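Side-chain contacts in rhamnosidase B (Bacillus sp., PDB 2OKX), which catalyses the hydrolysis of alpha-L-rhamnosides, releasing rhamnose, as a member of glycoside hydrolase family 78: residues D579-A584 against Y807-E812; H659-Y664 against D723-R728. One frame throughout, in Å; residues are numbered along the deposited sequence.

Contact 1 (D579-A584 against Y807-E812); sequences DSRNEA and YYEALE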
loop_
_atom_site.group_PDB
_atom_site.type_symbol
_atom_site.label_atom_id
_atom_site.label_comp_id
_atom_site.label_asym_id
_atom_site.label_seq_id
_atom_site.Cartn_x
_atom_site.Cartn_y
_atom_site.Cartn_z
ATOM N N ASP A 579 -3.804 2.452 10.566
ATOM C CA ASP A 579 -3.476 1.033 10.491
ATOM C C ASP A 579 -2.278 0.679 11.373
ATOM O O ASP A 579 -2.273 -0.354 12.049
ATOM C CB ASP A 579 -3.135 0.625 9.050
ATOM C CG ASP A 579 -4.229 0.971 8.053
ATOM O OD1 ASP A 579 -4.503 0.132 7.163
ATOM O OD2 ASP A 579 -4.799 2.077 8.139
ATOM N N SER A 580 -1.267 1.543 11.357
ATOM C CA SER A 580 -0.037 1.307 12.103
ATOM C C SER A 580 -0.179 1.078 13.606
ATOM O O SER A 580 0.664 0.416 14.201
ATOM C CB SER A 580 0.954 2.450 11.860
ATOM O OG SER A 580 0.592 3.607 12.588
ATOM N N ARG A 581 -1.214 1.631 14.227
ATOM C CA ARG A 581 -1.388 1.427 15.665
ATOM C C ARG A 581 -1.583 -0.060 15.956
ATOM O O ARG A 581 -0.905 -0.626 16.817
ATOM C CB ARG A 581 -2.582 2.228 16.191
ATOM C CG ARG A 581 -2.806 2.094 17.701
ATOM C CD ARG A 581 -3.779 0.969 18.042
ATOM N NE ARG A 581 -3.866 0.740 19.484
ATOM C CZ ARG A 581 -4.800 -0.006 20.073
ATOM N NH1 ARG A 581 -4.802 -0.157 21.392
ATOM N NH2 ARG A 581 -5.739 -0.596 19.347
ATOM N N ASN A 582 -2.499 -0.696 15.231
ATOM C CA ASN A 582 -2.751 -2.118 15.429
ATOM C C ASN A 582 -1.565 -2.941 14.944
ATOM O O ASN A 582 -1.156 -3.901 15.595
ATOM C CB ASN A 582 -4.013 -2.555 14.680
ATOM C CG ASN A 582 -5.286 -2.023 15.315
ATOM O OD1 ASN A 582 -5.254 -1.336 16.338
ATOM N ND2 ASN A 582 -6.420 -2.345 14.707
ATOM N N GLU A 583 -1.011 -2.560 13.798
ATOM C CA GLU A 583 0.120 -3.281 13.240
ATOM C C GLU A 583 1.313 -3.287 14.194
ATOM O O GLU A 583 2.024 -4.281 14.287
ATOM C CB GLU A 583 0.518 -2.678 11.889
ATOM C CG GLU A 583 -0.590 -2.751 10.844
ATOM C CD GLU A 583 -0.222 -2.041 9.548
ATOM O OE1 GLU A 583 0.129 -0.846 9.607
ATOM O OE2 GLU A 583 -0.290 -2.674 8.473
ATOM N N ALA A 584 1.521 -2.188 14.914
ATOM C CA ALA A 584 2.641 -2.115 15.849
ATOM C C ALA A 584 2.456 -3.117 16.983
ATOM O O ALA A 584 3.388 -3.827 17.350
ATOM C CB ALA A 584 2.773 -0.689 16.420
ATOM N N TYR A 807 -13.009 -4.224 19.057
ATOM C CA TYR A 807 -14.056 -5.028 19.678
ATOM C C TYR A 807 -13.436 -6.043 20.646
ATOM O O TYR A 807 -13.956 -6.270 21.744
ATOM C CB TYR A 807 -14.867 -5.741 18.591
ATOM C CG TYR A 807 -15.937 -6.685 19.098
ATOM C CD1 TYR A 807 -16.856 -6.283 20.071
ATOM C CD2 TYR A 807 -16.042 -7.972 18.586
ATOM C CE1 TYR A 807 -17.854 -7.150 20.517
ATOM C CE2 TYR A 807 -17.032 -8.842 19.021
ATOM C CZ TYR A 807 -17.933 -8.425 19.986
ATOM O OH TYR A 807 -18.910 -9.293 20.401
ATOM N N TYR A 808 -12.321 -6.644 20.241
ATOM C CA TYR A 808 -11.647 -7.624 21.091
ATOM C C TYR A 808 -11.050 -6.949 22.326
ATOM O O TYR A 808 -11.034 -7.532 23.411
ATOM C CB TYR A 808 -10.558 -8.367 20.304
ATOM C CG TYR A 808 -11.087 -9.174 19.125
ATOM C CD1 TYR A 808 -12.428 -9.555 19.054
ATOM C CD2 TYR A 808 -10.239 -9.564 18.085
ATOM C CE1 TYR A 808 -12.917 -10.306 17.968
ATOM C CE2 TYR A 808 -10.714 -10.312 17.002
ATOM C CZ TYR A 808 -12.050 -10.678 16.949
ATOM O OH TYR A 808 -12.515 -11.419 15.883
ATOM N N GLU A 809 -10.558 -5.725 22.169
ATOM C CA GLU A 809 -10.004 -5.010 23.314
ATOM C C GLU A 809 -11.133 -4.802 24.322
ATOM O O GLU A 809 -10.918 -4.860 25.536
ATOM C CB GLU A 809 -9.414 -3.662 22.889
ATOM C CG GLU A 809 -8.053 -3.761 22.200
ATOM C CD GLU A 809 -7.431 -2.398 21.916
ATOM O OE1 GLU A 809 -7.944 -1.669 21.040
ATOM O OE2 GLU A 809 -6.429 -2.053 22.574
ATOM N N ALA A 810 -12.341 -4.574 23.809
ATOM C CA ALA A 810 -13.511 -4.382 24.654
ATOM C C ALA A 810 -13.885 -5.696 25.343
ATOM O O ALA A 810 -14.217 -5.703 26.532
ATOM C CB ALA A 810 -14.692 -3.870 23.820
ATOM N N LEU A 811 -13.835 -6.804 24.603
ATOM C CA LEU A 811 -14.170 -8.104 25.185
ATOM C C LEU A 811 -13.161 -8.479 26.273
ATOM O O LEU A 811 -13.516 -9.118 27.260
ATOM C CB LEU A 811 -14.211 -9.198 24.106
ATOM C CG LEU A 811 -15.334 -9.096 23.065
ATOM C CD1 LEU A 811 -15.193 -10.215 22.045
ATOM C CD2 LEU A 811 -16.691 -9.180 23.755
ATOM N N GLU A 812 -11.909 -8.076 26.091
ATOM C CA GLU A 812 -10.872 -8.362 27.076
ATOM C C GLU A 812 -11.194 -7.575 28.348
ATOM O O GLU A 812 -11.147 -8.111 29.454
ATOM C CB GLU A 812 -9.499 -7.947 26.541
ATOM C CG GLU A 812 -8.378 -8.016 27.573
ATOM C CD GLU A 812 -8.095 -9.435 28.057
ATOM O OE1 GLU A 812 -7.482 -9.574 29.132
ATOM O OE2 GLU A 812 -8.471 -10.408 27.368
#
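Arg581 and Glu809 reach toward each other from opposite directions, and their charged ends form a salt bridge. The guanidinium presents its NH1/NH2 end, one nitrogen to each carboxylate oxygen. NH1 of Arg581 donates to OE2 of Glu809 at 2.8 Å, a nearly straight bond (165°). NH2 of Arg581 donates to OE1 of Glu809 at 3.0 Å. Both oxygens lie near the guanidinium plane, but the two flat groups are twisted 42° apart. OE2 is met on its syn side, while OE1 is approached from above the carboxylate plane. Arg581 bends at its second torsion (-92°) and still brings its guanidinium end to Glu809, which runs out extended beyond CG. The bridge joins helices 577-590 and 801-813 of the six-hairpin glycosidase domain, the alpha-helical barrel of this family. Only these two residues touch across the segments. The guanidinium has further holds. NH2 of Arg581 also donates to OD1 of Asn582 at 3.1 Å, and NH1 forms a second salt bridge with Glu639 of helix 627-644. These bonds fix the rotation of the group. The two carboxylates probably balance the buried positive charge of Arg581. Phe805 and Phe806 touch the Arg581 side chain, and Leu772 touches Glu809.

Contact 2 (H659-Y664 against D723-R728); sequences HTLTHY and DAFAAR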
loop_
_atom_site.group_PDB
_atom_site.type_symbol
_atom_site.label_atom_id
_atom_site.label_comp_id
_atom_site.label_asym_id
_atom_site.label_seq_id
_atom_site.Cartn_x
_atom_site.Cartn_y
_atom_site.Cartn_z
ATOM N N HIS A 659 0.684 19.872 20.361
ATOM C CA HIS A 659 0.361 20.738 19.235
ATOM C C HIS A 659 -0.917 20.339 18.495
ATOM O O HIS A 659 -1.801 21.167 18.286
ATOM C CB HIS A 659 1.536 20.763 18.255
ATOM C CG HIS A 659 1.274 21.555 17.013
ATOM N ND1 HIS A 659 1.067 22.918 17.026
ATOM C CD2 HIS A 659 1.174 21.173 15.718
ATOM C CE1 HIS A 659 0.850 23.341 15.793
ATOM N NE2 HIS A 659 0.910 22.302 14.980
ATOM N N THR A 660 -1.019 19.072 18.101
ATOM C CA THR A 660 -2.195 18.622 17.367
ATOM C C THR A 660 -3.462 18.588 18.223
ATOM O O THR A 660 -4.544 18.944 17.748
ATOM C CB THR A 660 -1.961 17.230 16.720
ATOM O OG1 THR A 660 -3.007 16.966 15.778
ATOM C CG2 THR A 660 -1.946 16.131 17.777
ATOM N N LEU A 661 -3.340 18.170 19.480
ATOM C CA LEU A 661 -4.507 18.128 20.357
ATOM C C LEU A 661 -5.053 19.534 20.584
ATOM O O LEU A 661 -6.266 19.735 20.658
ATOM C CB LEU A 661 -4.157 17.488 21.702
ATOM C CG LEU A 661 -4.063 15.959 21.702
ATOM C CD1 LEU A 661 -3.672 15.467 23.091
ATOM C CD2 LEU A 661 -5.407 15.372 21.283
ATOM N N THR A 662 -4.152 20.504 20.689
ATOM C CA THR A 662 -4.550 21.890 20.892
ATOM C C THR A 662 -5.458 22.333 19.751
ATOM O O THR A 662 -6.497 22.955 19.976
ATOM C CB THR A 662 -3.321 22.822 20.949
ATOM O OG1 THR A 662 -2.549 22.521 22.118
ATOM C CG2 THR A 662 -3.755 24.287 20.986
ATOM N N HIS A 663 -5.074 21.996 18.522
ATOM C CA HIS A 663 -5.874 22.377 17.368
ATOM C C HIS A 663 -7.171 21.588 17.212
ATOM O O HIS A 663 -8.146 22.105 16.666
ATOM C CB HIS A 663 -5.033 22.303 16.095
ATOM C CG HIS A 663 -4.001 23.383 16.004
ATOM N ND1 HIS A 663 -2.843 23.372 16.752
ATOM C CD2 HIS A 663 -3.983 24.540 15.300
ATOM C CE1 HIS A 663 -2.157 24.475 16.513
ATOM N NE2 HIS A 663 -2.825 25.202 15.637
ATOM N N TYR A 664 -7.204 20.347 17.684
ATOM C CA TYR A 664 -8.438 19.576 17.585
ATOM C C TYR A 664 -9.480 20.174 18.529
ATOM O O TYR A 664 -10.677 20.181 18.229
ATOM C CB TYR A 664 -8.207 18.099 17.931
ATOM C CG TYR A 664 -7.803 17.260 16.736
ATOM C CD1 TYR A 664 -6.463 17.009 16.454
ATOM C CD2 TYR A 664 -8.768 16.761 15.858
ATOM C CE1 TYR A 664 -6.090 16.283 15.320
ATOM C CE2 TYR A 664 -8.406 16.035 14.724
ATOM C CZ TYR A 664 -7.065 15.801 14.461
ATOM O OH TYR A 664 -6.703 15.098 13.331
ATOM N N ASP A 723 -2.645 18.688 32.105
ATOM C CA ASP A 723 -3.806 18.845 32.979
ATOM C C ASP A 723 -4.958 19.567 32.296
ATOM O O ASP A 723 -6.124 19.257 32.540
ATOM C CB ASP A 723 -3.421 19.579 34.265
ATOM C CG ASP A 723 -2.546 18.735 35.174
ATOM O OD1 ASP A 723 -1.330 18.634 34.913
ATOM O OD2 ASP A 723 -3.081 18.159 36.144
ATOM N N ALA A 724 -4.630 20.527 31.439
ATOM C CA ALA A 724 -5.654 21.273 30.718
ATOM C C ALA A 724 -6.429 20.320 29.815
ATOM O O ALA A 724 -7.656 20.404 29.710
ATOM C CB ALA A 724 -5.012 22.383 29.890
ATOM N N PHE A 725 -5.709 19.413 29.161
ATOM C CA PHE A 725 -6.335 18.433 28.276
ATOM C C PHE A 725 -7.232 17.514 29.098
ATOM O O PHE A 725 -8.300 17.103 28.646
ATOM C CB PHE A 725 -5.268 17.595 27.557
ATOM C CG PHE A 725 -4.492 18.350 26.506
ATOM C CD1 PHE A 725 -3.306 17.827 25.999
ATOM C CD2 PHE A 725 -4.948 19.570 26.011
ATOM C CE1 PHE A 725 -2.584 18.505 25.019
ATOM C CE2 PHE A 725 -4.232 20.255 25.030
ATOM C CZ PHE A 725 -3.047 19.721 24.533
ATOM N N ALA A 726 -6.788 17.195 30.310
ATOM C CA ALA A 726 -7.550 16.324 31.194
ATOM C C ALA A 726 -8.898 16.952 31.542
ATOM O O ALA A 726 -9.924 16.270 31.562
ATOM C CB ALA A 726 -6.752 16.047 32.464
ATOM N N ALA A 727 -8.894 18.256 31.809
ATOM C CA ALA A 727 -10.122 18.969 32.152
ATOM C C ALA A 727 -11.093 18.942 30.976
ATOM O O ALA A 727 -12.276 18.627 31.134
ATOM C CB ALA A 727 -9.799 20.408 32.528
ATOM N N ARG A 728 -10.581 19.280 29.798
ATOM C CA ARG A 728 -11.382 19.289 28.580
ATOM C C ARG A 728 -11.993 17.917 28.311
ATOM O O ARG A 728 -13.120 17.812 27.829
ATOM C CB ARG A 728 -10.510 19.715 27.402
ATOM C CG ARG A 728 -10.184 21.198 27.380
ATOM C CD ARG A 728 -11.378 21.994 26.879
ATOM N NE ARG A 728 -10.999 22.863 25.769
ATOM C CZ ARG A 728 -11.816 23.219 24.786
ATOM N NH1 ARG A 728 -13.068 22.779 24.769
ATOM N NH2 ARG A 728 -11.381 24.005 23.812
#
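The hydroxyl OG1 of Thr662 lies at the edge of the Phe725 ring and hydrogen-bonds to the backbone O of Lys658, one turn earlier in its helix. OG1 of Thr662 is in the ring plane, 3.7 Å from CZ of Phe725. The first torsion of Thr662 (-66°) sets OG1 beside its own backbone N, where it can meet both partners. In the same helix, the backbone O of His659 accepts two bonds: a straight one from ND1 of His663 at 2.9 Å and a weak one from the His663 backbone N.

Leu661 meets the ring differently, over a face. CB of Leu661 stands 4.1 Å from the ring centroid of Phe725, 28° off the normal, in a CH-pi contact. CD1 of Leu661 is 3.8 Å from CE1 of Phe725. The ring is thus met on one face by a leucine and at its edge by a hydroxyl.

Helix 723-739 packs here against helix 647-665 in the six-hairpin glycosidase domain. The ring also touches Trp654 and Leu665 of helix 647-665, and Leu706 and Ser709 of helix 696-715. With Phe725 replaced by an alanine, a gap is likely to open among these three helices, and Leu661 would lose its aromatic partner.

No hydrogen bond crosses between the segments. The attraction is therefore mainly apolar. The hydroxyl oxygen facing the ring hydrogens probably adds only a small electrostatic term, since Thr662 already has its hydrogen-bond partner within its own helix.

How the contacts relate
Both contacts join helices of the same six-hairpin glycosidase domain. Their centres are 24 Å apart, and their nearest atoms about 13 Å, so they do not touch. Both lie on the same side of the chain's centre. Along the chain, contact 2 is nested inside the long loop closed by contact 1. Helix 627-644 reaches both: its Glu639 pairs with Arg581, and its Ile634 touches Leu661. A glycerol, probably from the crystallisation liquor, is hydrogen-bonded to Asp579, two residues before Arg581. The glycerol may mark a pocket able to take a sugar; if so, helix 577-590, which carries Asp579 and Arg581, would border it. The calcium ion site at Val423 and His522 involves neither contact.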